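Local coordinates for LPXTG-motif cell wall anchor domain protein (Mobiluncus mulieris, PDB 5U5O) that probably mediates bacterial adhesion as two Ig-like domains of a giant wall-anchored surface protein, braced by intramolecular disulfide, isopeptide and ester cross-links, at residues A[33-38]-A[124-129]; A[41-46]-A[130-135]; A[196-201]-A[207-212]; A[232-237]-A[245-250]. One frame throughout, in Å; residues are numbered along the deposited sequence.

How the interactions relate
Two pairs of contacts occupy opposite ends of an elongated chain, one pair in each domain. Interactions 1 and 2, in the T-Q ester bond containing domain, have centres 10 Å apart and share the pairing of strands 118-127 and 43-52: W127 N lies 2.8 Å from A45 O and E129 OE1 lies 2.9 Å from T43 N, both probable hydrogen bonds. Interactions 3 and 4, in the DUF5979 domain, have centres 13 Å apart and meet where F196 CZ packs 3.5 Å from E232 OE1. Between the domains the centres of interactions 2 and 4 are 72 Å apart, and strand 150-178 pairs with strands of both.

Interaction 1: residues A[33-38]-A[124-129]; sequences VRLYNV and EQLWAE
L126 and L35 meet methyl to methyl between two beta sheets of the T-Q domain, a sandwich contact and not a strand pairing: no hydrogen bond crosses it, and the CA atoms of L35 and L126 stand 8.3 Å apart. Along L126 the CB points at segment 33-38 without itself reaching a partner there. CG is carried forward because it lies anti to the backbone N (chi1 176°), and the fork beyond it divides the work. Its CD1 approaches L35 CD2 at 3.8 Å, whereas its CD2 turns to V38 CG1, 4.0 Å away, just past the end of strand 26-36. In both pairs the side chains pass each other at a slant.

Two residues earlier on each strand, V33 meets E124 at about a right angle. The glutamate bends at chi2 (80°), which presents OE2 to V33 CG2 at 3.5 Å and the carboxylate carbon CD to the same methyl at 3.8 Å. This acid is buried; its OE1 also lies close to D31 OD2, and its side chain touches T7, consistent with the Asp-Glu pair that accompanies Thr-Gln ester bonds in related domains.

Around the contact, V5 of strand 4-10 touches V33, L35 and E124, M99 of strand 94-104 touches V33 and E124, and Y44 and I46 of strand 43-52 both touch L126.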
loop_
_atom_site.group_PDB
_atom_site.type_symbol
_atom_site.label_atom_id
_atom_site.label_comp_id
_atom_site.label_asym_id
_atom_site.label_seq_id
_atom_site.Cartn_x
_atom_site.Cartn_y
_atom_site.Cartn_z
ATOM N N VAL A 33 6.261 13.735 19.565
ATOM C CA VAL A 33 7.645 13.677 20.068
ATOM C C VAL A 33 7.676 13.660 21.592
ATOM O O VAL A 33 7.033 14.447 22.250
ATOM C CB VAL A 33 8.430 14.870 19.516
ATOM C CG1 VAL A 33 9.885 14.780 19.981
ATOM C CG2 VAL A 33 8.329 14.932 17.979
ATOM N N ARG A 34 8.412 12.680 22.116
ATOM C CA ARG A 34 8.545 12.453 23.562
ATOM C C ARG A 34 9.997 12.764 23.962
ATOM O O ARG A 34 10.920 12.126 23.462
ATOM C CB ARG A 34 8.181 11.006 23.875
ATOM C CG ARG A 34 6.855 10.523 23.298
ATOM C CD ARG A 34 5.698 10.841 24.215
ATOM N NE ARG A 34 5.663 9.956 25.399
ATOM C CZ ARG A 34 4.719 9.978 26.338
ATOM N NH1 ARG A 34 3.694 10.821 26.226
ATOM N NH2 ARG A 34 4.756 9.154 27.388
ATOM N N LEU A 35 10.140 13.790 24.790
ATOM C CA LEU A 35 11.458 14.222 25.248
ATOM C C LEU A 35 11.692 13.716 26.659
ATOM O O LEU A 35 10.890 13.938 27.550
ATOM C CB LEU A 35 11.571 15.722 25.238
ATOM C CG LEU A 35 11.274 16.398 23.893
ATOM C CD1 LEU A 35 11.371 17.913 24.007
ATOM C CD2 LEU A 35 12.168 15.908 22.766
ATOM N N TYR A 36 12.827 13.018 26.858
ATOM C CA TYR A 36 13.128 12.280 28.114
ATOM C C TYR A 36 14.232 12.968 28.900
ATOM O O TYR A 36 15.285 13.214 28.333
ATOM C CB TYR A 36 13.548 10.848 27.805
ATOM C CG TYR A 36 12.588 10.111 26.916
ATOM C CD1 TYR A 36 11.244 10.023 27.249
ATOM C CD2 TYR A 36 13.024 9.503 25.771
ATOM C CE1 TYR A 36 10.352 9.345 26.446
ATOM C CE2 TYR A 36 12.126 8.835 24.926
ATOM C CZ TYR A 36 10.804 8.750 25.306
ATOM O OH TYR A 36 9.895 8.092 24.476
ATOM N N ASN A 37 13.895 13.376 30.115
ATOM C CA ASN A 37 14.933 13.902 31.052
ATOM C C ASN A 37 15.634 15.125 30.478
ATOM O O ASN A 37 16.844 15.316 30.674
ATOM C CB ASN A 37 15.915 12.800 31.502
ATOM C CG ASN A 37 15.249 11.815 32.399
ATOM O OD1 ASN A 37 14.261 12.113 33.063
ATOM N ND2 ASN A 37 15.862 10.642 32.528
ATOM N N VAL A 38 14.847 15.994 29.835
ATOM C CA VAL A 38 15.293 17.281 29.365
ATOM C C VAL A 38 15.074 18.303 30.462
ATOM O O VAL A 38 14.373 18.047 31.442
ATOM C CB VAL A 38 14.554 17.703 28.062
ATOM C CG1 VAL A 38 15.118 16.935 26.885
ATOM C CG2 VAL A 38 13.032 17.528 28.145
ATOM N N GLU A 124 13.885 10.766 14.364
ATOM C CA GLU A 124 13.852 12.033 15.114
ATOM C C GLU A 124 15.214 12.299 15.740
ATOM O O GLU A 124 15.922 11.354 16.161
ATOM C CB GLU A 124 12.809 11.997 16.235
ATOM C CG GLU A 124 12.422 13.363 16.791
ATOM C CD GLU A 124 11.416 14.099 15.907
ATOM O OE1 GLU A 124 10.804 13.473 15.010
ATOM O OE2 GLU A 124 11.278 15.320 16.092
ATOM N N GLN A 125 15.601 13.564 15.779
ATOM C CA GLN A 125 16.811 13.967 16.509
ATOM C C GLN A 125 16.502 15.138 17.415
ATOM O O GLN A 125 15.645 16.010 17.103
ATOM C CB GLN A 125 17.956 14.311 15.558
ATOM C CG GLN A 125 18.256 13.239 14.513
ATOM C CD GLN A 125 17.295 13.312 13.315
ATOM O OE1 GLN A 125 17.015 14.394 12.815
ATOM N NE2 GLN A 125 16.772 12.164 12.883
ATOM N N LEU A 126 17.254 15.177 18.526
ATOM C CA LEU A 126 17.144 16.219 19.535
ATOM C C LEU A 126 18.479 16.926 19.663
ATOM O O LEU A 126 19.492 16.256 19.923
ATOM C CB LEU A 126 16.768 15.588 20.881
ATOM C CG LEU A 126 16.688 16.494 22.109
ATOM C CD1 LEU A 126 15.558 17.500 21.968
ATOM C CD2 LEU A 126 16.561 15.671 23.392
ATOM N N TRP A 127 18.481 18.254 19.599
ATOM C CA TRP A 127 19.682 19.080 19.620
ATOM C C TRP A 127 19.604 19.980 20.858
ATOM O O TRP A 127 18.607 20.678 21.081
ATOM C CB TRP A 127 19.796 19.947 18.360
ATOM C CG TRP A 127 19.981 19.206 17.074
ATOM C CD1 TRP A 127 19.016 18.557 16.357
ATOM C CD2 TRP A 127 21.188 19.093 16.313
ATOM N NE1 TRP A 127 19.554 18.025 15.222
ATOM C CE2 TRP A 127 20.882 18.344 15.156
ATOM C CE3 TRP A 127 22.501 19.550 16.494
ATOM C CZ2 TRP A 127 21.837 18.033 14.189
ATOM C CZ3 TRP A 127 23.450 19.239 15.535
ATOM C CH2 TRP A 127 23.113 18.481 14.395
ATOM N N ALA A 128 20.661 19.972 21.673
ATOM C CA ALA A 128 20.712 20.852 22.845
ATOM C C ALA A 128 20.893 22.315 22.455
ATOM O O ALA A 128 21.420 22.637 21.393
ATOM C CB ALA A 128 21.828 20.444 23.793
ATOM N N GLU A 129 20.464 23.182 23.353
ATOM C CA GLU A 129 20.603 24.623 23.176
ATOM C C GLU A 129 22.086 24.972 22.855
ATOM O O GLU A 129 23.012 24.411 23.446
ATOM C CB GLU A 129 20.128 25.324 24.453
ATOM C CG GLU A 129 19.893 26.813 24.297
ATOM C CD GLU A 129 19.370 27.472 25.557
ATOM O OE1 GLU A 129 18.445 26.935 26.199
ATOM O OE2 GLU A 129 19.887 28.556 25.910
#

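Interaction 2: residues A[41-46]-A[130-135]; sequences GKTYAI and GTYEKV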
loop_
_atom_site.group_PDB
_atom_site.type_symbol
_atom_site.label_atom_id
_atom_site.label_comp_id
_atom_site.label_asym_id
_atom_site.label_seq_id
_atom_site.Cartn_x
_atom_site.Cartn_y
_atom_site.Cartn_z
ATOM N N GLY A 41 12.961 25.020 30.861
ATOM C CA GLY A 41 13.540 26.323 30.597
ATOM C C GLY A 41 14.581 26.378 29.503
ATOM O O GLY A 41 14.953 27.464 29.068
ATOM N N LYS A 42 15.113 25.231 29.083
ATOM C CA LYS A 42 16.038 25.204 27.958
ATOM C C LYS A 42 15.274 25.086 26.640
ATOM O O LYS A 42 14.203 24.481 26.590
ATOM C CB LYS A 42 17.059 24.065 28.106
ATOM C CG LYS A 42 18.010 24.266 29.302
ATOM C CD LYS A 42 19.349 23.541 29.200
ATOM C CE LYS A 42 20.370 24.287 28.336
ATOM N NZ LYS A 42 21.661 23.559 28.199
ATOM N N THR A 43 15.912 25.583 25.589
ATOM C CA THR A 43 15.370 25.562 24.243
ATOM C C THR A 43 16.164 24.598 23.383
ATOM O O THR A 43 17.309 24.841 23.067
ATOM C CB THR A 43 15.357 26.957 23.592
ATOM O OG1 THR A 43 14.570 27.823 24.407
ATOM C CG2 THR A 43 14.761 26.888 22.167
ATOM N N TYR A 44 15.506 23.522 22.981
ATOM C CA TYR A 44 16.073 22.479 22.146
ATOM C C TYR A 44 15.560 22.650 20.721
ATOM O O TYR A 44 14.514 23.303 20.485
ATOM C CB TYR A 44 15.602 21.112 22.634
ATOM C CG TYR A 44 16.059 20.795 24.034
ATOM C CD1 TYR A 44 15.385 21.282 25.139
ATOM C CD2 TYR A 44 17.141 19.948 24.262
ATOM C CE1 TYR A 44 15.812 21.000 26.437
ATOM C CE2 TYR A 44 17.553 19.643 25.555
ATOM C CZ TYR A 44 16.882 20.165 26.635
ATOM O OH TYR A 44 17.273 19.923 27.943
ATOM N N ALA A 45 16.288 22.090 19.766
ATOM C CA ALA A 45 15.761 21.917 18.407
ATOM C C ALA A 45 15.460 20.446 18.218
ATOM O O ALA A 45 16.209 19.563 18.643
ATOM C CB ALA A 45 16.748 22.393 17.350
ATOM N N ILE A 46 14.340 20.186 17.549
ATOM C CA ILE A 46 13.945 18.847 17.149
ATOM C C ILE A 46 13.781 18.755 15.645
ATOM O O ILE A 46 13.318 19.729 15.003
ATOM C CB ILE A 46 12.686 18.341 17.901
ATOM C CG1 ILE A 46 11.518 19.328 17.804
ATOM C CG2 ILE A 46 13.077 18.024 19.352
ATOM C CD1 ILE A 46 10.229 18.741 18.330
ATOM N N GLY A 130 22.277 25.811 21.837
ATOM C CA GLY A 130 23.601 26.286 21.433
ATOM C C GLY A 130 24.415 25.405 20.499
ATOM O O GLY A 130 25.515 25.797 20.088
ATOM N N THR A 131 23.899 24.223 20.155
ATOM C CA THR A 131 24.652 23.244 19.352
ATOM C C THR A 131 24.348 23.312 17.850
ATOM O O THR A 131 24.945 22.579 17.056
ATOM C CB THR A 131 24.404 21.804 19.842
ATOM O OG1 THR A 131 23.036 21.429 19.614
ATOM C CG2 THR A 131 24.743 21.664 21.333
ATOM N N TYR A 132 23.429 24.193 17.466
ATOM C CA TYR A 132 22.986 24.322 16.078
ATOM C C TYR A 132 23.191 25.764 15.615
ATOM O O TYR A 132 22.939 26.694 16.373
ATOM C CB TYR A 132 21.515 23.869 15.920
ATOM C CG TYR A 132 20.518 24.395 16.955
ATOM C CD1 TYR A 132 20.347 23.754 18.176
ATOM C CD2 TYR A 132 19.705 25.507 16.686
ATOM C CE1 TYR A 132 19.432 24.214 19.117
ATOM C CE2 TYR A 132 18.786 25.974 17.626
ATOM C CZ TYR A 132 18.645 25.321 18.839
ATOM O OH TYR A 132 17.744 25.771 19.786
ATOM N N GLU A 133 23.679 25.938 14.382
ATOM C CA GLU A 133 23.906 27.279 13.807
ATOM C C GLU A 133 22.578 27.976 13.550
ATOM O O GLU A 133 22.423 29.156 13.841
ATOM C CB GLU A 133 24.730 27.205 12.519
ATOM N N LYS A 134 21.624 27.226 13.010
ATOM C CA LYS A 134 20.239 27.696 12.866
ATOM C C LYS A 134 19.304 26.529 12.555
ATOM O O LYS A 134 19.741 25.393 12.327
ATOM C CB LYS A 134 20.115 28.773 11.772
ATOM C CG LYS A 134 20.726 28.363 10.451
ATOM C CD LYS A 134 20.330 29.301 9.326
ATOM C CE LYS A 134 21.191 29.055 8.102
ATOM N NZ LYS A 134 21.103 27.645 7.622
ATOM N N VAL A 135 18.013 26.830 12.556
ATOM C CA VAL A 135 16.981 25.863 12.236
ATOM C C VAL A 135 16.046 26.517 11.234
ATOM O O VAL A 135 15.624 27.667 11.415
ATOM C CB VAL A 135 16.267 25.383 13.528
ATOM C CG1 VAL A 135 15.419 26.476 14.154
ATOM C CG2 VAL A 135 15.422 24.145 13.290
#
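Y132, just before the corner at E133 where the chain turns into the short antiparallel hairpin with strand 140-142, lays its ring over A45 of strand 43-52, with the hydroxyl reaching T43. It does so on the sheet face opposite the one from which Y44 and I46 reach L126. The main evidence is a CH-pi contact: A45 CB sits 3.8 Å from the centroid of the Y132 ring and only 15° off the ring normal, so the methyl lies over a face. It is displaced slightly toward the rim, with CE1 its nearest ring atom at 3.7 Å. The tyrosine reaches this position by an uncommon route, since its CG is wedged between the backbone N and the carbonyl carbon (chi1 46°).

At the far end of the ring, the hydroxyl meets the T43 backbone. Y132 OH is 3.4 Å from T43 O, which lies at the ring edge near its plane; this is at most a weak hydrogen bond. The T43 methyl CG2 also stands 4.0 Å from Y132 OH, the two side chains crossing nearly perpendicularly.

V140 also touches A45 and V135. The chemistry is thus chiefly dispersive: the alanine methyl against one face supplies most of the hold across these two segments, V140, W127 and T69 add to it, and the long, weak bond to T43 O probably contributes little directional hold.

Interaction 3: residues A[196-201]-A[207-212]; sequences FTVKCV and DEFTLK
F196 and F209 are paired in an antiparallel beta hairpin, strands 193-200 and 205-212; the axes of segments 196-200 and 207-212 approach to 4.8 Å with their directions 155° apart. Two hydrogen-bonded pairs enclose one non-hydrogen-bonded pair. F196 N gives a nearly straight bond to F209 O at 2.8 Å (173° at the hydrogen), and the return bond from F209 N to F196 O completes that pair. V198 and D207 exchange a second reciprocal couple, V198 N reaching D207 O at 2.8 Å. Between them, T197 faces E208, and the CA-H groups of these two residues point at D207 O and F196 O respectively.

On the face shared by F196, V198 and F209, the F209 ring folds back over the neighbouring strand because its CG takes the position between backbone N and carbonyl carbon (chi1 54°). F196 CB then lies over one ring face, 4.2 Å from the centroid, while V198 CG2 meets the ring edge at F209 CE1, 3.7 Å away. L211 CD1 adds an apolar contact to the F196 ring.

Farther out, L173 of strand 150-178 touches both phenylalanines and K217 touches F209 and L211. Strand 226-232 pairs along the other side of strand 193-200, a neighbour to which C200 is also joined by its disulfide with C228.

Two waters bridge the strands. One donates to both V198 O and D207 OD2. On the opposite face, the other lies 2.6 Å from T197 OG1 and donates to E208 OE2 at 2.7 Å.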
loop_
_atom_site.group_PDB
_atom_site.type_symbol
_atom_site.label_atom_id
_atom_site.label_comp_id
_atom_site.label_asym_id
_atom_site.label_seq_id
_atom_site.Cartn_x
_atom_site.Cartn_y
_atom_site.Cartn_z
ATOM N N PHE A 196 -9.739 -22.433 -17.896
ATOM C CA PHE A 196 -9.276 -21.071 -17.973
ATOM C C PHE A 196 -7.998 -20.879 -17.174
ATOM O O PHE A 196 -7.748 -21.561 -16.163
ATOM C CB PHE A 196 -10.312 -20.101 -17.428
ATOM C CG PHE A 196 -11.484 -19.932 -18.345
ATOM C CD1 PHE A 196 -11.466 -18.971 -19.342
ATOM C CD2 PHE A 196 -12.592 -20.749 -18.221
ATOM C CE1 PHE A 196 -12.549 -18.820 -20.201
ATOM C CE2 PHE A 196 -13.674 -20.616 -19.089
ATOM C CZ PHE A 196 -13.647 -19.630 -20.059
ATOM N N THR A 197 -7.207 -19.920 -17.632
ATOM C CA THR A 197 -6.049 -19.413 -16.903
ATOM C C THR A 197 -6.146 -17.913 -16.843
ATOM O O THR A 197 -6.309 -17.255 -17.886
ATOM C CB THR A 197 -4.743 -19.843 -17.587
ATOM O OG1 THR A 197 -4.760 -21.258 -17.750
ATOM C CG2 THR A 197 -3.537 -19.463 -16.775
ATOM N N VAL A 198 -6.157 -17.354 -15.641
ATOM C CA VAL A 198 -6.239 -15.916 -15.420
ATOM C C VAL A 198 -4.887 -15.482 -14.850
ATOM O O VAL A 198 -4.365 -16.091 -13.854
ATOM C CB VAL A 198 -7.355 -15.591 -14.430
ATOM C CG1 VAL A 198 -7.337 -14.121 -14.023
ATOM C CG2 VAL A 198 -8.698 -15.943 -15.055
ATOM N N LYS A 199 -4.264 -14.483 -15.441
ATOM C CA LYS A 199 -2.956 -14.002 -15.006
ATOM C C LYS A 199 -3.050 -12.521 -14.802
ATOM O O LYS A 199 -3.660 -11.807 -15.625
ATOM C CB LYS A 199 -1.941 -14.286 -16.087
ATOM C CG LYS A 199 -1.737 -15.753 -16.369
ATOM C CD LYS A 199 -0.625 -15.948 -17.391
ATOM C CE LYS A 199 -0.337 -17.416 -17.616
ATOM N NZ LYS A 199 0.730 -17.643 -18.626
ATOM N N CYS A 200 -2.437 -12.022 -13.726
ATOM C CA CYS A 200 -2.425 -10.604 -13.485
ATOM C C CYS A 200 -0.969 -10.188 -13.365
ATOM O O CYS A 200 -0.204 -10.745 -12.540
ATOM C CB CYS A 200 -3.201 -10.265 -12.252
ATOM S SG CYS A 200 -4.959 -10.771 -12.256
ATOM N N VAL A 201 -0.552 -9.236 -14.191
ATOM C CA VAL A 201 0.882 -9.001 -14.390
ATOM C C VAL A 201 1.553 -8.369 -13.164
ATOM O O VAL A 201 2.569 -8.889 -12.694
ATOM C CB VAL A 201 1.225 -8.263 -15.712
ATOM C CG1 VAL A 201 0.764 -6.822 -15.698
ATOM C CG2 VAL A 201 2.728 -8.323 -16.001
ATOM N N ASP A 207 -3.740 -18.196 -12.061
ATOM C CA ASP A 207 -4.802 -19.003 -11.498
ATOM C C ASP A 207 -5.402 -19.851 -12.604
ATOM O O ASP A 207 -5.943 -19.302 -13.573
ATOM C CB ASP A 207 -5.863 -18.097 -10.873
ATOM C CG ASP A 207 -5.365 -17.438 -9.591
ATOM O OD1 ASP A 207 -5.262 -18.124 -8.568
ATOM O OD2 ASP A 207 -5.076 -16.235 -9.609
ATOM N N GLU A 208 -5.369 -21.163 -12.447
ATOM C CA GLU A 208 -5.884 -22.142 -13.417
ATOM C C GLU A 208 -7.087 -22.788 -12.784
ATOM O O GLU A 208 -6.989 -23.236 -11.614
ATOM C CB GLU A 208 -4.869 -23.273 -13.534
ATOM C CG GLU A 208 -3.716 -23.109 -14.479
ATOM C CD GLU A 208 -3.079 -24.467 -14.703
ATOM O OE1 GLU A 208 -2.585 -25.071 -13.719
ATOM O OE2 GLU A 208 -3.133 -24.966 -15.841
ATOM N N PHE A 209 -8.184 -22.927 -13.541
ATOM C CA PHE A 209 -9.380 -23.513 -12.983
ATOM C C PHE A 209 -10.319 -23.859 -14.136
ATOM O O PHE A 209 -10.093 -23.439 -15.277
ATOM C CB PHE A 209 -10.076 -22.547 -12.022
ATOM C CG PHE A 209 -10.359 -21.209 -12.637
ATOM C CD1 PHE A 209 -9.411 -20.190 -12.613
ATOM C CD2 PHE A 209 -11.569 -20.971 -13.318
ATOM C CE1 PHE A 209 -9.662 -18.963 -13.233
ATOM C CE2 PHE A 209 -11.809 -19.744 -13.927
ATOM C CZ PHE A 209 -10.865 -18.740 -13.894
ATOM N N THR A 210 -11.351 -24.616 -13.800
ATOM C CA THR A 210 -12.396 -24.963 -14.751
ATOM C C THR A 210 -13.728 -24.404 -14.324
ATOM O O THR A 210 -14.045 -24.282 -13.147
ATOM C CB THR A 210 -12.549 -26.482 -14.886
ATOM O OG1 THR A 210 -13.102 -27.013 -13.678
ATOM C CG2 THR A 210 -11.207 -27.135 -15.175
ATOM N N LEU A 211 -14.555 -24.099 -15.338
ATOM C CA LEU A 211 -15.941 -23.703 -15.149
ATOM C C LEU A 211 -16.835 -24.566 -16.011
ATOM O O LEU A 211 -16.579 -24.741 -17.206
ATOM C CB LEU A 211 -16.159 -22.249 -15.577
ATOM C CG LEU A 211 -15.369 -21.198 -14.801
ATOM C CD1 LEU A 211 -15.598 -19.837 -15.447
ATOM C CD2 LEU A 211 -15.781 -21.156 -13.341
ATOM N N LYS A 212 -17.867 -25.118 -15.399
ATOM C CA LYS A 212 -18.996 -25.622 -16.185
ATOM C C LYS A 212 -19.876 -24.449 -16.641
ATOM O O LYS A 212 -19.768 -23.313 -16.183
ATOM C CB LYS A 212 -19.813 -26.658 -15.407
ATOM C CG LYS A 212 -18.971 -27.863 -15.006
ATOM C CD LYS A 212 -19.763 -29.012 -14.420
ATOM C CE LYS A 212 -18.876 -30.235 -14.260
ATOM N NZ LYS A 212 -17.664 -29.961 -13.442
HETATM O O HOH W 1 -2.900 -23.035 -17.707
HETATM O O HOH W 2 -4.364 -14.476 -11.525
#

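Interaction 4: residues A[232-237]-A[245-250]; sequences EDVQGA and DTVKFT
The carboxylates of E232 and D245 approach from opposite directions with their planes 77° apart at a strand-to-helix junction of the DUF5979 domain, where strand 226-232 passes into helix 234-241, N-capped by D233 and facing strand 244-251. Their nearest oxygens, E232 OE2 and D245 OD2, are 4.0 Å apart, and no hydrogen bond joins the segments. Methyls close in on the two acids: E232 OE1 lies 3.4 Å from V247 CG2 with CG1 of the same valine almost as near, and D245 OD2 is 3.4 Å from A237 CB. An extended chain with CG anti to the backbone N (chi1 -167°) carries the E232 carboxylate across to V247.

V234 packs beside this pair, its CG2 sliding past V247 CG2 at 4.1 Å and its CG1 meeting the D245 backbone and CB. N288 OD1 of strand 281-291 is close to both acidic oxygens; a buried acid next to an asparagine would be consistent with the setting of Lys-Asn isopeptide bonds in related adhesin domains.

At the cap of the helix that brings V234 and A237 to the strand, D233 OD1 accepts from G236 N at 3.0 Å, the donor standing 64° out of the carboxylate plane.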
loop_
_atom_site.group_PDB
_atom_site.type_symbol
_atom_site.label_atom_id
_atom_site.label_comp_id
_atom_site.label_asym_id
_atom_site.label_seq_id
_atom_site.Cartn_x
_atom_site.Cartn_y
_atom_site.Cartn_z
ATOM N N GLU A 232 -8.742 -19.116 -22.414
ATOM C CA GLU A 232 -9.491 -20.364 -22.409
ATOM C C GLU A 232 -8.760 -21.424 -23.212
ATOM O O GLU A 232 -8.170 -21.129 -24.239
ATOM C CB GLU A 232 -10.884 -20.159 -23.030
ATOM C CG GLU A 232 -11.803 -21.334 -22.774
ATOM C CD GLU A 232 -13.214 -21.124 -23.271
ATOM O OE1 GLU A 232 -13.617 -19.967 -23.538
ATOM O OE2 GLU A 232 -13.902 -22.155 -23.346
ATOM N N ASP A 233 -8.850 -22.676 -22.777
ATOM C CA ASP A 233 -8.448 -23.794 -23.607
ATOM C C ASP A 233 -9.538 -24.068 -24.635
ATOM O O ASP A 233 -10.442 -24.878 -24.416
ATOM C CB ASP A 233 -8.181 -25.031 -22.729
ATOM C CG ASP A 233 -7.672 -26.230 -23.511
ATOM O OD1 ASP A 233 -7.644 -26.225 -24.763
ATOM O OD2 ASP A 233 -7.269 -27.206 -22.844
ATOM N N VAL A 234 -9.412 -23.409 -25.777
ATOM C CA VAL A 234 -10.470 -23.454 -26.782
ATOM C C VAL A 234 -10.555 -24.844 -27.408
ATOM O O VAL A 234 -11.663 -25.357 -27.630
ATOM C CB VAL A 234 -10.306 -22.364 -27.871
ATOM C CG1 VAL A 234 -11.408 -22.500 -28.913
ATOM C CG2 VAL A 234 -10.345 -20.980 -27.254
ATOM N N GLN A 235 -9.406 -25.467 -27.662
ATOM C CA GLN A 235 -9.432 -26.785 -28.280
ATOM C C GLN A 235 -10.118 -27.788 -27.361
ATOM O O GLN A 235 -10.851 -28.655 -27.837
ATOM C CB GLN A 235 -8.022 -27.278 -28.626
ATOM C CG GLN A 235 -7.991 -28.555 -29.449
ATOM C CD GLN A 235 -8.668 -28.398 -30.797
ATOM O OE1 GLN A 235 -8.289 -27.535 -31.591
ATOM N NE2 GLN A 235 -9.675 -29.225 -31.062
ATOM N N GLY A 236 -9.899 -27.655 -26.055
ATOM C CA GLY A 236 -10.585 -28.506 -25.088
ATOM C C GLY A 236 -12.102 -28.334 -25.159
ATOM O O GLY A 236 -12.841 -29.302 -25.015
ATOM N N ALA A 237 -12.555 -27.092 -25.337
ATOM C CA ALA A 237 -13.982 -26.818 -25.514
ATOM C C ALA A 237 -14.530 -27.430 -26.815
ATOM O O ALA A 237 -15.564 -28.095 -26.799
ATOM C CB ALA A 237 -14.218 -25.324 -25.482
ATOM N N ASP A 245 -15.741 -23.072 -31.826
ATOM C CA ASP A 245 -16.073 -22.232 -30.681
ATOM C C ASP A 245 -15.520 -20.845 -30.891
ATOM O O ASP A 245 -14.295 -20.654 -30.935
ATOM C CB ASP A 245 -15.471 -22.828 -29.407
ATOM C CG ASP A 245 -15.975 -22.173 -28.138
ATOM O OD1 ASP A 245 -16.833 -21.272 -28.154
ATOM O OD2 ASP A 245 -15.406 -22.579 -27.075
ATOM N N THR A 246 -16.426 -19.877 -31.004
ATOM C CA THR A 246 -16.064 -18.470 -31.013
ATOM C C THR A 246 -16.312 -17.947 -29.614
ATOM O O THR A 246 -17.438 -17.957 -29.140
ATOM C CB THR A 246 -16.885 -17.690 -32.038
ATOM O OG1 THR A 246 -16.651 -18.248 -33.334
ATOM C CG2 THR A 246 -16.468 -16.229 -32.079
ATOM N N VAL A 247 -15.244 -17.558 -28.921
ATOM C CA VAL A 247 -15.400 -17.105 -27.562
ATOM C C VAL A 247 -15.666 -15.607 -27.588
ATOM O O VAL A 247 -14.853 -14.829 -28.096
ATOM C CB VAL A 247 -14.196 -17.477 -26.689
ATOM C CG1 VAL A 247 -14.453 -17.072 -25.247
ATOM C CG2 VAL A 247 -13.931 -18.981 -26.761
ATOM N N LYS A 248 -16.789 -15.214 -27.006
ATOM C CA LYS A 248 -17.171 -13.832 -26.958
ATOM C C LYS A 248 -17.110 -13.326 -25.523
ATOM O O LYS A 248 -17.852 -13.780 -24.664
ATOM C CB LYS A 248 -18.581 -13.663 -27.557
ATOM C CG LYS A 248 -18.745 -14.294 -28.948
ATOM C CD LYS A 248 -20.148 -14.097 -29.528
ATOM C CE LYS A 248 -20.289 -14.706 -30.919
ATOM N NZ LYS A 248 -21.650 -14.529 -31.484
ATOM N N PHE A 249 -16.208 -12.381 -25.284
ATOM C CA PHE A 249 -16.037 -11.802 -23.958
ATOM C C PHE A 249 -16.833 -10.518 -23.821
ATOM O O PHE A 249 -16.792 -9.669 -24.712
ATOM C CB PHE A 249 -14.574 -11.515 -23.649
ATOM C CG PHE A 249 -13.715 -12.737 -23.550
ATOM C CD1 PHE A 249 -13.567 -13.403 -22.341
ATOM C CD2 PHE A 249 -13.012 -13.196 -24.649
ATOM C CE1 PHE A 249 -12.711 -14.507 -22.209
ATOM C CE2 PHE A 249 -12.164 -14.295 -24.533
ATOM C CZ PHE A 249 -12.010 -14.950 -23.307
ATOM N N THR A 250 -17.537 -10.358 -22.710
ATOM C CA THR A 250 -18.227 -9.114 -22.377
ATOM C C THR A 250 -17.949 -8.796 -20.919
ATOM O O THR A 250 -17.495 -9.682 -20.179
ATOM C CB THR A 250 -19.744 -9.227 -22.581
ATOM O OG1 THR A 250 -20.241 -10.354 -21.852
ATOM C CG2 THR A 250 -20.078 -9.426 -24.049
#